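Local coordinates for protein 33 kDa chaperonin (Thermotoga maritima, PDB 1VQ0) that probably acts as a redox-regulated molecular chaperone, protecting thermally unfolding and oxidatively damaged proteins from irreversible aggregation, at residues Y241-N246 with V273-C278. Numbering follows the deposited sequence.
Sequences YKCDCN and VVCKWC. With ZN (zinc ion), chain C.
Cys243 and Cys278 face each other across two loops with CA atoms 6.5 Å apart, Cys245 and Cys275 with theirs 6.9 Å apart. The four thiolates form the Cys4 zinc site of Hsp33, a CxC pair after strand 235-241 meeting a CxxC pair after strand 271-274. The zinc ion sits 2.3 Å from Cys243 SG and 2.4 Å from Cys278 SG; Cys245 SG and Cys275 SG complete its four-sulfur shell. No disulfide is formed; the redox-active pairs are probably Cys243-Cys245 and Cys275-Cys278, and here all four sulfurs bind zinc. SG anti to the backbone N in Cys243 and Cys275 (chi1 -165° and 172°), but between N and carbonyl carbon in Cys245 and Cys278, brings all four sulfurs round the ion. Beside the metal, Cys243 CB packs on Cys278 CB, and Cys243 SG lies obliquely off the five-membered ring of Trp277, whose indole also takes a cation-pi contact from Arg96. Tyr241, buried against helix 32-42, brings its ring edge in plane to the Trp277 carbonyl, and its OH also bonds Gly97 N. A phenylalanine here would probably leave both Trp277 O and Gly97 N without this hydroxyl partner, weakening the tie between zinc loop and sheet. Tyr241 OH donates to Trp277 O over 2.6 Å, nearly along the C=O axis at 166°.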
ATOM      1  N   TYR A 241      11.470 -10.772 -22.029  1.00 30.86           N
ATOM      2  CA  TYR A 241      10.356  -9.860 -22.129  1.00 30.30           C
ATOM      3  C   TYR A 241       9.142 -10.705 -22.527  1.00 31.95           C
ATOM      4  O   TYR A 241       9.191 -11.449 -23.510  1.00 32.80           O
ATOM      5  CB  TYR A 241      10.617  -8.723 -23.146  1.00 30.41           C
ATOM      6  CG  TYR A 241       9.780  -7.506 -22.905  1.00 30.13           C
ATOM      7  CD1 TYR A 241       8.501  -7.429 -23.392  1.00 29.92           C
ATOM      8  CD2 TYR A 241      10.242  -6.485 -22.100  1.00 29.66           C
ATOM      9  CE1 TYR A 241       7.710  -6.333 -23.126  1.00 27.99           C
ATOM     10  CE2 TYR A 241       9.470  -5.392 -21.808  1.00 28.65           C
ATOM     11  CZ  TYR A 241       8.202  -5.314 -22.336  1.00 27.82           C
ATOM     12  OH  TYR A 241       7.418  -4.216 -22.062  1.00 29.99           O
ATOM     13  N   LYS A 242       8.046 -10.593 -21.784  1.00 32.25           N
ATOM     14  CA  LYS A 242       6.839 -11.296 -22.175  1.00 32.44           C
ATOM     15  C   LYS A 242       5.576 -10.621 -21.669  1.00 31.73           C
ATOM     16  O   LYS A 242       5.524 -10.173 -20.551  1.00 32.31           O
ATOM     17  CB  LYS A 242       6.884 -12.749 -21.697  1.00 33.21           C
ATOM     18  CG  LYS A 242       6.097 -13.677 -22.617  1.00 39.60           C
ATOM     19  CD  LYS A 242       5.917 -15.060 -22.007  1.00 48.71           C
ATOM     20  CE  LYS A 242       4.712 -15.772 -22.632  1.00 52.94           C
ATOM     21  NZ  LYS A 242       4.988 -17.214 -22.749  1.00 53.71           N
ATOM     22  N   CYS A 243       4.560 -10.592 -22.534  1.00 30.38           N
ATOM     23  CA  CYS A 243       3.230 -10.107 -22.248  1.00 30.43           C
ATOM     24  C   CYS A 243       2.199 -11.246 -22.518  1.00 31.29           C
ATOM     25  O   CYS A 243       2.506 -12.176 -23.193  1.00 31.01           O
ATOM     26  CB  CYS A 243       2.923  -8.913 -23.132  1.00 29.50           C
ATOM     27  SG  CYS A 243       1.507  -7.979 -22.591  1.00 29.67           S
ATOM     28  N   ASP A 244       1.009 -11.153 -21.922  1.00 32.71           N
ATOM     29  CA  ASP A 244      -0.044 -12.132 -22.041  1.00 34.99           C
ATOM     30  C   ASP A 244      -1.213 -11.543 -22.842  1.00 35.97           C
ATOM     31  O   ASP A 244      -2.270 -12.138 -22.918  1.00 37.50           O
ATOM     32  CB  ASP A 244      -0.551 -12.620 -20.647  1.00 34.36           C
ATOM     33  CG  ASP A 244      -1.272 -11.518 -19.858  1.00 38.20           C
ATOM     34  OD1 ASP A 244      -1.204 -10.372 -20.275  1.00 38.83           O
ATOM     35  OD2 ASP A 244      -1.931 -11.688 -18.818  1.00 45.23           O
ATOM     36  N   CYS A 245      -1.061 -10.364 -23.422  1.00 37.61           N
ATOM     37  CA  CYS A 245      -2.133  -9.882 -24.280  1.00 38.41           C
ATOM     38  C   CYS A 245      -2.263 -10.767 -25.530  1.00 39.51           C
ATOM     39  O   CYS A 245      -1.347 -11.477 -25.938  1.00 38.91           O
ATOM     40  CB  CYS A 245      -1.905  -8.441 -24.688  1.00 39.11           C
ATOM     41  SG  CYS A 245      -0.551  -8.196 -25.869  1.00 40.75           S
ATOM     42  N   ASN A 246      -3.463 -10.731 -26.089  1.00 40.21           N
ATOM     43  CA  ASN A 246      -3.799 -11.401 -27.320  1.00 40.27           C
ATOM     44  C   ASN A 246      -5.087 -10.755 -27.828  1.00 40.02           C
ATOM     45  O   ASN A 246      -5.661  -9.865 -27.180  1.00 40.84           O
ATOM     46  CB  ASN A 246      -3.965 -12.911 -27.147  1.00 40.16           C
ATOM     47  CG  ASN A 246      -5.109 -13.281 -26.216  1.00 40.54           C
ATOM     48  OD1 ASN A 246      -6.173 -12.686 -26.241  1.00 40.96           O
ATOM     49  ND2 ASN A 246      -4.889 -14.295 -25.407  1.00 38.58           N
ATOM     50  N   VAL A 273      -7.091  -1.053 -30.114  1.00 46.32           N
ATOM     51  CA  VAL A 273      -6.632  -1.303 -28.768  1.00 46.12           C
ATOM     52  C   VAL A 273      -5.113  -1.519 -28.832  1.00 43.70           C
ATOM     53  O   VAL A 273      -4.622  -2.317 -29.594  1.00 42.90           O
ATOM     54  CB  VAL A 273      -7.312  -2.555 -28.144  1.00 46.67           C
ATOM     55  CG1 VAL A 273      -6.950  -2.709 -26.652  1.00 48.65           C
ATOM     56  CG2 VAL A 273      -8.819  -2.471 -28.279  1.00 48.34           C
ATOM     57  N   VAL A 274      -4.393  -0.767 -28.018  1.00 42.35           N
ATOM     58  CA  VAL A 274      -2.947  -0.857 -27.910  1.00 40.82           C
ATOM     59  C   VAL A 274      -2.662  -1.341 -26.479  1.00 40.11           C
ATOM     60  O   VAL A 274      -3.074  -0.730 -25.523  1.00 40.07           O
ATOM     61  CB  VAL A 274      -2.281   0.508 -28.133  1.00 40.17           C
ATOM     62  CG1 VAL A 274      -0.781   0.409 -27.936  1.00 38.40           C
ATOM     63  CG2 VAL A 274      -2.617   1.073 -29.494  1.00 40.32           C
ATOM     64  N   CYS A 275      -1.981  -2.465 -26.359  1.00 40.21           N
ATOM     65  CA  CYS A 275      -1.557  -3.005 -25.075  1.00 38.69           C
ATOM     66  C   CYS A 275      -0.481  -2.093 -24.490  1.00 38.30           C
ATOM     67  O   CYS A 275       0.533  -1.777 -25.137  1.00 38.08           O
ATOM     68  CB  CYS A 275      -0.993  -4.407 -25.251  1.00 40.22           C
ATOM     69  SG  CYS A 275      -0.255  -5.007 -23.734  1.00 40.04           S
ATOM     70  N   LYS A 276      -0.730  -1.632 -23.274  1.00 37.36           N
ATOM     71  CA  LYS A 276       0.166  -0.656 -22.642  1.00 36.84           C
ATOM     72  C   LYS A 276       1.492  -1.329 -22.260  1.00 35.28           C
ATOM     73  O   LYS A 276       2.505  -0.654 -22.128  1.00 34.80           O
ATOM     74  CB  LYS A 276      -0.504  -0.009 -21.419  1.00 36.18           C
ATOM     75  CG  LYS A 276      -0.677  -0.976 -20.205  1.00 36.91           C
ATOM     76  CD  LYS A 276      -1.522  -0.378 -19.062  1.00 35.58           C
ATOM     77  CE  LYS A 276      -1.660  -1.434 -17.938  1.00 32.69           C
ATOM     78  NZ  LYS A 276      -1.881  -0.864 -16.560  1.00 27.94           N
ATOM     79  N   TRP A 277       1.472  -2.645 -22.052  1.00 34.10           N
ATOM     80  CA  TRP A 277       2.683  -3.355 -21.621  1.00 34.78           C
ATOM     81  C   TRP A 277       3.716  -3.647 -22.720  1.00 35.79           C
ATOM     82  O   TRP A 277       4.948  -3.626 -22.488  1.00 37.18           O
ATOM     83  CB  TRP A 277       2.340  -4.645 -20.929  1.00 33.70           C
ATOM     84  CG  TRP A 277       1.578  -4.567 -19.632  1.00 30.40           C
ATOM     85  CD1 TRP A 277       0.259  -4.810 -19.498  1.00 33.10           C
ATOM     86  CD2 TRP A 277       2.067  -4.305 -18.292  1.00 29.55           C
ATOM     87  NE1 TRP A 277      -0.125  -4.670 -18.193  1.00 34.84           N
ATOM     88  CE2 TRP A 277       0.972  -4.413 -17.420  1.00 27.95           C
ATOM     89  CE3 TRP A 277       3.307  -3.977 -17.745  1.00 26.87           C
ATOM     90  CZ2 TRP A 277       1.072  -4.217 -16.034  1.00 27.73           C
ATOM     91  CZ3 TRP A 277       3.426  -3.814 -16.373  1.00 26.97           C
ATOM     92  CH2 TRP A 277       2.306  -3.895 -15.523  1.00 30.87           C
ATOM     93  N   CYS A 278       3.236  -3.929 -23.919  1.00 35.95           N
ATOM     94  CA  CYS A 278       4.142  -4.296 -25.001  1.00 36.57           C
ATOM     95  C   CYS A 278       3.886  -3.480 -26.290  1.00 36.70           C
ATOM     96  O   CYS A 278       4.584  -3.671 -27.291  1.00 37.28           O
ATOM     97  CB  CYS A 278       4.058  -5.798 -25.275  1.00 35.09           C
ATOM     98  SG  CYS A 278       2.539  -6.242 -26.107  1.00 39.14           S
TER
HETATM   99 ZN    ZN C 300       0.840  -6.860 -24.518  1.00 40.42          ZN